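Side-chain contacts in pyrethroid hydrolase (Sphingobium faniae, PDB 5Y5R), which hydrolyses the carboxylic ester bond of pyrethroid insecticides such as cypermethrin and permethrin: residues Asn183-Glu186 with Gly187-Glu191; Gln210-Met213 with Gln214-Phe217. All blocks are in the same frame, centred on the assembly; numbering follows the deposited sequence.

Contact 1 of 2, residues Asn183-Glu186 with Gly187-Glu191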
ATOM      1  N   ASN A 183      -0.980   4.065  13.846  1.00 26.57           N
ATOM      2  CA  ASN A 183       0.427   3.825  13.531  1.00 27.64           C
ATOM      3  C   ASN A 183       1.243   3.762  14.808  1.00 23.73           C
ATOM      4  O   ASN A 183       1.254   4.733  15.563  1.00 24.67           O
ATOM      5  CB  ASN A 183       0.983   4.896  12.604  1.00 25.86           C
ATOM      6  CG  ASN A 183       2.439   4.634  12.228  1.00 27.01           C
ATOM      7  OD1 ASN A 183       3.017   3.619  12.606  1.00 31.24           O
ATOM      8  ND2 ASN A 183       3.009   5.515  11.437  1.00 26.58           N
ATOM      9  N   PRO A 184       1.878   2.637  15.118  1.00 24.16           N
ATOM     10  CA  PRO A 184       2.701   2.536  16.325  1.00 26.93           C
ATOM     11  C   PRO A 184       4.164   2.915  16.132  1.00 27.91           C
ATOM     12  O   PRO A 184       4.960   2.697  17.052  1.00 30.44           O
ATOM     13  CB  PRO A 184       2.576   1.053  16.669  1.00 20.13           C
ATOM     14  CG  PRO A 184       2.554   0.402  15.308  1.00 28.97           C
ATOM     15  CD  PRO A 184       1.836   1.370  14.382  1.00 21.70           C
HETATM   16  N   MSE A 185       4.546   3.458  14.985  1.00 25.89           N
HETATM   17  CA  MSE A 185       5.956   3.761  14.763  1.00 28.00           C
HETATM   18  C   MSE A 185       6.509   4.706  15.806  1.00 30.69           C
HETATM   19  O   MSE A 185       5.968   5.794  16.019  1.00 27.97           O
HETATM   20  CB  MSE A 185       6.165   4.356  13.384  1.00 24.10           C
HETATM   21  CG  MSE A 185       6.250   3.320  12.310  1.00 27.30           C
HETATM   22 SE   MSE A 185       6.240   4.204  10.628  1.00 43.72          SE
HETATM   23  CE  MSE A 185       8.063   4.908  10.771  1.00 26.84           C
ATOM     24  N   GLU A 186       7.589   4.282  16.461  1.00 28.49           N
ATOM     25  CA  GLU A 186       8.257   5.126  17.432  1.00 29.53           C
ATOM     26  C   GLU A 186       9.758   4.887  17.363  1.00 35.42           C
ATOM     27  O   GLU A 186      10.220   3.838  16.892  1.00 35.27           O
ATOM     28  CB  GLU A 186       7.766   4.838  18.848  1.00 32.66           C
ATOM     29  CG  GLU A 186       8.169   3.483  19.349  1.00 32.06           C
ATOM     30  CD  GLU A 186       7.574   3.159  20.700  1.00 40.96           C
ATOM     31  OE1 GLU A 186       6.494   3.694  21.042  1.00 43.00           O
ATOM     32  OE2 GLU A 186       8.198   2.361  21.428  1.00 55.11           O
ATOM     33  N   GLY A 187      10.514   5.872  17.867  1.00 32.63           N
ATOM     34  CA  GLY A 187      11.929   5.665  18.068  1.00 37.17           C
ATOM     35  C   GLY A 187      12.692   5.224  16.838  1.00 28.77           C
ATOM     36  O   GLY A 187      12.873   5.972  15.874  1.00 29.49           O
ATOM     37  N   ARG A 188      13.141   3.976  16.887  1.00 32.24           N
ATOM     38  CA  ARG A 188      14.055   3.475  15.873  1.00 33.51           C
ATOM     39  C   ARG A 188      13.407   3.462  14.493  1.00 34.58           C
ATOM     40  O   ARG A 188      14.037   3.855  13.503  1.00 29.87           O
ATOM     41  CB  ARG A 188      14.468   2.064  16.297  1.00 35.59           C
ATOM     42  CG  ARG A 188      15.804   1.553  15.858  1.00 40.69           C
ATOM     43  CD  ARG A 188      15.876   0.101  16.284  1.00 37.51           C
ATOM     44  NE  ARG A 188      16.842  -0.653  15.498  1.00 41.62           N
ATOM     45  CZ  ARG A 188      17.294  -1.855  15.846  1.00 43.17           C
ATOM     46  NH1 ARG A 188      16.861  -2.425  16.966  1.00 42.85           N
ATOM     47  NH2 ARG A 188      18.180  -2.477  15.076  1.00 41.52           N
ATOM     48  N   ALA A 189      12.116   3.118  14.428  1.00 28.97           N
ATOM     49  CA  ALA A 189      11.407   3.053  13.153  1.00 24.48           C
ATOM     50  C   ALA A 189      11.360   4.390  12.425  1.00 26.72           C
ATOM     51  O   ALA A 189      11.327   4.417  11.188  1.00 27.07           O
ATOM     52  CB  ALA A 189       9.986   2.537  13.379  1.00 28.73           C
ATOM     53  N   LEU A 190      11.339   5.503  13.159  1.00 21.80           N
ATOM     54  CA  LEU A 190      11.290   6.813  12.517  1.00 28.10           C
ATOM     55  C   LEU A 190      12.625   7.233  11.902  1.00 22.36           C
ATOM     56  O   LEU A 190      12.681   8.261  11.219  1.00 21.10           O
ATOM     57  CB  LEU A 190      10.810   7.865  13.512  1.00 23.51           C
ATOM     58  CG  LEU A 190       9.351   7.653  13.943  1.00 21.08           C
ATOM     59  CD1 LEU A 190       9.045   8.537  15.141  1.00 20.81           C
ATOM     60  CD2 LEU A 190       8.440   7.985  12.790  1.00 23.37           C
ATOM     61  N   GLU A 191      13.684   6.457  12.091  1.00 26.66           N
ATOM     62  CA  GLU A 191      14.930   6.716  11.386  1.00 29.98           C
ATOM     63  C   GLU A 191      14.981   6.014  10.043  1.00 30.70           C
ATOM     64  O   GLU A 191      15.891   6.260   9.249  1.00 27.75           O
ATOM     65  CB  GLU A 191      16.120   6.234  12.215  1.00 33.70           C
ATOM     66  CG  GLU A 191      15.967   6.424  13.698  1.00 29.44           C
ATOM     67  CD  GLU A 191      17.286   6.480  14.377  1.00 40.18           C
ATOM     68  OE1 GLU A 191      17.837   7.587  14.462  1.00 51.62           O
ATOM     69  OE2 GLU A 191      17.781   5.431  14.826  1.00 38.40           O
TER
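M185, A189 and L190 meet in a local contact round a turn, in the loop of this alpha/beta hydrolase that runs from strand 174-175 to strand 194-199 of the parallel sheet. It illustrates how a chain that takes up helical backbone angles can pack against itself. An Asx turn leads in: OD1 of N183 accepts the backbone N of M185 at 2.8 Å, with the donor lying well above the carbonyl plane. The amide is held at its other end too, because ND2 bonds to the backbone oxygen of T106.

At G187 the backbone takes a positive phi (55°), which favours glycine, and a CB there would run into the carbonyl carbon of E186. Past it, residues 188-191 take helical backbone angles. The oxygen of E186 receives the backbone N of A189 at 3.2 Å, a bent bond with an N-H...O angle of 142°, and L190 N reaches G187 O one step further on.

Apolar contacts come from M185, A189 and L190. The selenomethionine M185 sends CG to 4.0 Å from CB of A189, while S85 and Q89 of helix 80-90 touch M185 and A189 respectively. E186, by contrast, is exposed, and its CB bond points away from 187-191, although its backbone N is bound by the side chain of Q89. The M185 chain bends at its last torsion (chi3 73°), which swings the terminal methyl across the L190 side chain. There CE lies 3.7 Å from CD2 of L190 and 3.3 Å from the backbone oxygen of A189.

Contact 2 of 2, residues Gln210-Met213 with Gln214-Phe217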
ATOM      1  N   GLN A 210      -2.873  13.224  -0.482  1.00 12.76           N
ATOM      2  CA  GLN A 210      -1.531  12.678  -0.499  1.00 14.86           C
ATOM      3  C   GLN A 210      -0.553  13.671   0.088  1.00 16.46           C
ATOM      4  O   GLN A 210       0.228  13.333   0.983  1.00 16.30           O
ATOM      5  CB  GLN A 210      -1.143  12.321  -1.928  1.00 16.60           C
ATOM      6  CG  GLN A 210      -1.865  11.111  -2.462  1.00 16.61           C
ATOM      7  CD  GLN A 210      -1.573  10.880  -3.907  1.00 22.89           C
ATOM      8  OE1 GLN A 210      -0.439  10.514  -4.285  1.00 19.26           O
ATOM      9  NE2 GLN A 210      -2.569  11.134  -4.746  1.00 18.00           N
ATOM     10  N   ARG A 211      -0.587  14.913  -0.407  1.00 12.23           N
ATOM     11  CA  ARG A 211       0.390  15.901   0.063  1.00 21.58           C
ATOM     12  C   ARG A 211       0.125  16.325   1.504  1.00 19.91           C
ATOM     13  O   ARG A 211       1.062  16.715   2.213  1.00 20.45           O
ATOM     14  CB  ARG A 211       0.419  17.131  -0.862  1.00 18.27           C
ATOM     15  CG  ARG A 211       0.955  16.835  -2.266  1.00 21.99           C
ATOM     16  CD  ARG A 211       0.734  17.915  -3.331  1.00 22.04           C
ATOM     17  NE  ARG A 211       1.437  17.532  -4.560  1.00 23.42           N
ATOM     18  CZ  ARG A 211       1.342  18.108  -5.761  1.00 22.84           C
ATOM     19  NH1 ARG A 211       2.031  17.598  -6.776  1.00 19.48           N
ATOM     20  NH2 ARG A 211       0.575  19.159  -5.975  1.00 15.34           N
ATOM     21  N   GLN A 212      -1.136  16.262   1.944  1.00 20.48           N
ATOM     22  CA  GLN A 212      -1.472  16.595   3.321  1.00 20.22           C
ATOM     23  C   GLN A 212      -0.906  15.557   4.272  1.00 20.37           C
ATOM     24  O   GLN A 212      -0.403  15.887   5.354  1.00 21.53           O
ATOM     25  CB  GLN A 212      -2.999  16.714   3.447  1.00 16.24           C
ATOM     26  CG  GLN A 212      -3.491  17.265   4.767  1.00 22.10           C
ATOM     27  CD  GLN A 212      -3.171  18.737   4.902  1.00 29.51           C
ATOM     28  OE1 GLN A 212      -3.296  19.497   3.937  1.00 27.76           O
ATOM     29  NE2 GLN A 212      -2.767  19.148   6.093  1.00 24.01           N
HETATM   30  N   MSE A 213      -0.932  14.295   3.868  1.00 21.87           N
HETATM   31  CA  MSE A 213      -0.341  13.250   4.675  1.00 19.89           C
HETATM   32  C   MSE A 213       1.174  13.409   4.806  1.00 21.66           C
HETATM   33  O   MSE A 213       1.718  13.292   5.905  1.00 21.66           O
HETATM   34  CB  MSE A 213      -0.711  11.885   4.092  1.00 17.15           C
HETATM   35  CG  MSE A 213      -2.166  11.585   4.388  1.00 20.07           C
HETATM   36 SE   MSE A 213      -2.766   9.819   3.811  0.71 32.24          SE
HETATM   37  CE  MSE A 213      -2.552  10.008   1.914  1.00 13.33           C
ATOM     38  N   GLN A 214       1.860  13.670   3.692  1.00 21.16           N
ATOM     39  CA  GLN A 214       3.289  13.987   3.796  1.00 26.48           C
ATOM     40  C   GLN A 214       3.515  15.151   4.749  1.00 21.00           C
ATOM     41  O   GLN A 214       4.373  15.083   5.636  1.00 21.85           O
ATOM     42  CB  GLN A 214       3.873  14.318   2.420  1.00 23.62           C
ATOM     43  CG  GLN A 214       3.792  13.182   1.469  1.00 21.60           C
ATOM     44  CD  GLN A 214       4.060  13.599   0.053  1.00 24.77           C
ATOM     45  OE1 GLN A 214       5.180  13.985  -0.310  1.00 28.95           O
ATOM     46  NE2 GLN A 214       3.036  13.534  -0.762  1.00 19.06           N
ATOM     47  N   LYS A 215       2.687  16.185   4.632  1.00 23.89           N
ATOM     48  CA  LYS A 215       2.867  17.396   5.423  1.00 27.97           C
ATOM     49  C   LYS A 215       2.741  17.124   6.922  1.00 34.88           C
ATOM     50  O   LYS A 215       3.430  17.765   7.730  1.00 29.28           O
ATOM     51  CB  LYS A 215       1.860  18.454   4.965  1.00 30.36           C
ATOM     52  CG  LYS A 215       1.910  19.730   5.750  1.00 32.47           C
ATOM     53  CD  LYS A 215       1.016  20.817   5.184  1.00 36.23           C
ATOM     54  CE  LYS A 215       1.639  22.186   5.498  1.00 38.61           C
ATOM     55  NZ  LYS A 215       1.593  22.486   6.956  1.00 42.91           N
ATOM     56  N   GLU A 216       1.821  16.224   7.327  1.00 28.58           N
ATOM     57  CA  GLU A 216       1.558  15.993   8.746  1.00 28.21           C
ATOM     58  C   GLU A 216       2.416  14.887   9.363  1.00 25.19           C
ATOM     59  O   GLU A 216       2.391  14.723  10.587  1.00 30.07           O
ATOM     60  CB  GLU A 216       0.070  15.671   8.956  1.00 28.06           C
ATOM     61  CG  GLU A 216      -0.840  16.874   8.687  1.00 21.95           C
ATOM     62  CD  GLU A 216      -2.324  16.642   8.954  1.00 25.86           C
ATOM     63  OE1 GLU A 216      -3.134  17.395   8.372  1.00 28.11           O
ATOM     64  OE2 GLU A 216      -2.718  15.681   9.646  1.00 26.20           O
ATOM     65  N   PHE A 217       3.199  14.136   8.563  1.00 21.90           N
ATOM     66  CA  PHE A 217       4.078  13.133   9.160  1.00 28.21           C
ATOM     67  C   PHE A 217       5.315  13.812   9.739  1.00 26.85           C
ATOM     68  O   PHE A 217       5.899  14.684   9.094  1.00 26.48           O
ATOM     69  CB  PHE A 217       4.517  12.083   8.128  1.00 21.58           C
ATOM     70  CG  PHE A 217       5.200  10.874   8.736  1.00 27.32           C
ATOM     71  CD1 PHE A 217       4.474   9.759   9.154  1.00 23.08           C
ATOM     72  CD2 PHE A 217       6.560  10.852   8.902  1.00 21.14           C
ATOM     73  CE1 PHE A 217       5.124   8.667   9.705  1.00 26.04           C
ATOM     74  CE2 PHE A 217       7.198   9.772   9.466  1.00 27.57           C
ATOM     75  CZ  PHE A 217       6.483   8.669   9.855  1.00 27.12           C
TER
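Q212 and E216 are joined by a side-chain bond one turn apart on helix 207-216, the crossover helix of the beta-alpha-beta unit between strands 194-199 and 222-226. The case shows how i to i+4 spacing brings polar side chains one turn apart within bonding distance.

Backbone bonds form the frame. Q214 N bonds to Q210 O at 3.2 Å, and K215 to R211 and E216 to Q212 repeat the pattern. At the last turn M213 O receives weak bonds from both E216 N and F217 N, the latter belonging to the first residue to leave the helix.

Side-chain bonds to the backbone and to strand 194-199 add to this. NE2 of Q214 comes back to the same oxygen of Q210 at 3.3 Å, a weak bond, while the Q214 and R211 side chains run alongside each other. R211 NE forms a salt bridge with E198 OE2, which Q214 NE2 also meets in a weak bond. Q210, whose amide is held by A199 N and L205 O, lies about 4 Å, side chain to side chain, from D202, probably the acid of the charge relay.

Side-chain to side-chain bonding comes last: an amide-carboxylate hydrogen bond with a salt bridge beside it. With CG anti to the backbone N (chi1 -171°) and a bend at chi2, Q212 folds its amide over to E216, whose other oxygen, OE2, forms a salt bridge with R123; Q212 OE1 is bound by N122. An alanine in place of E216 would remove both acceptors, and is likely to leave the R123 guanidinium without this carboxylate and the Q212 amide freer to turn. NE2 of Q212 meets OE1 of E216 at 2.9 Å, on its anti side and close to the carboxylate plane.

In the fold
Both contacts are partly buried and lie in series along the chain, with strand 194-199 between them. Contact 1 belongs to a loop against helix 80-90 and is away from the annotated sites; contact 2 belongs to a regular helix whose Q210 end approaches the probable charge relay. Their chemistry differs accordingly: residues 183-191 combine a turn with apolar packing, whereas residues 210-217 rely on repeated backbone bonds and on amide and carboxylate side chains with partners elsewhere. The two meet at F217, just after the helix. CZ of its ring lies 3.6 Å from CD2 of L190, with M185 also near, joining the two by apolar packing.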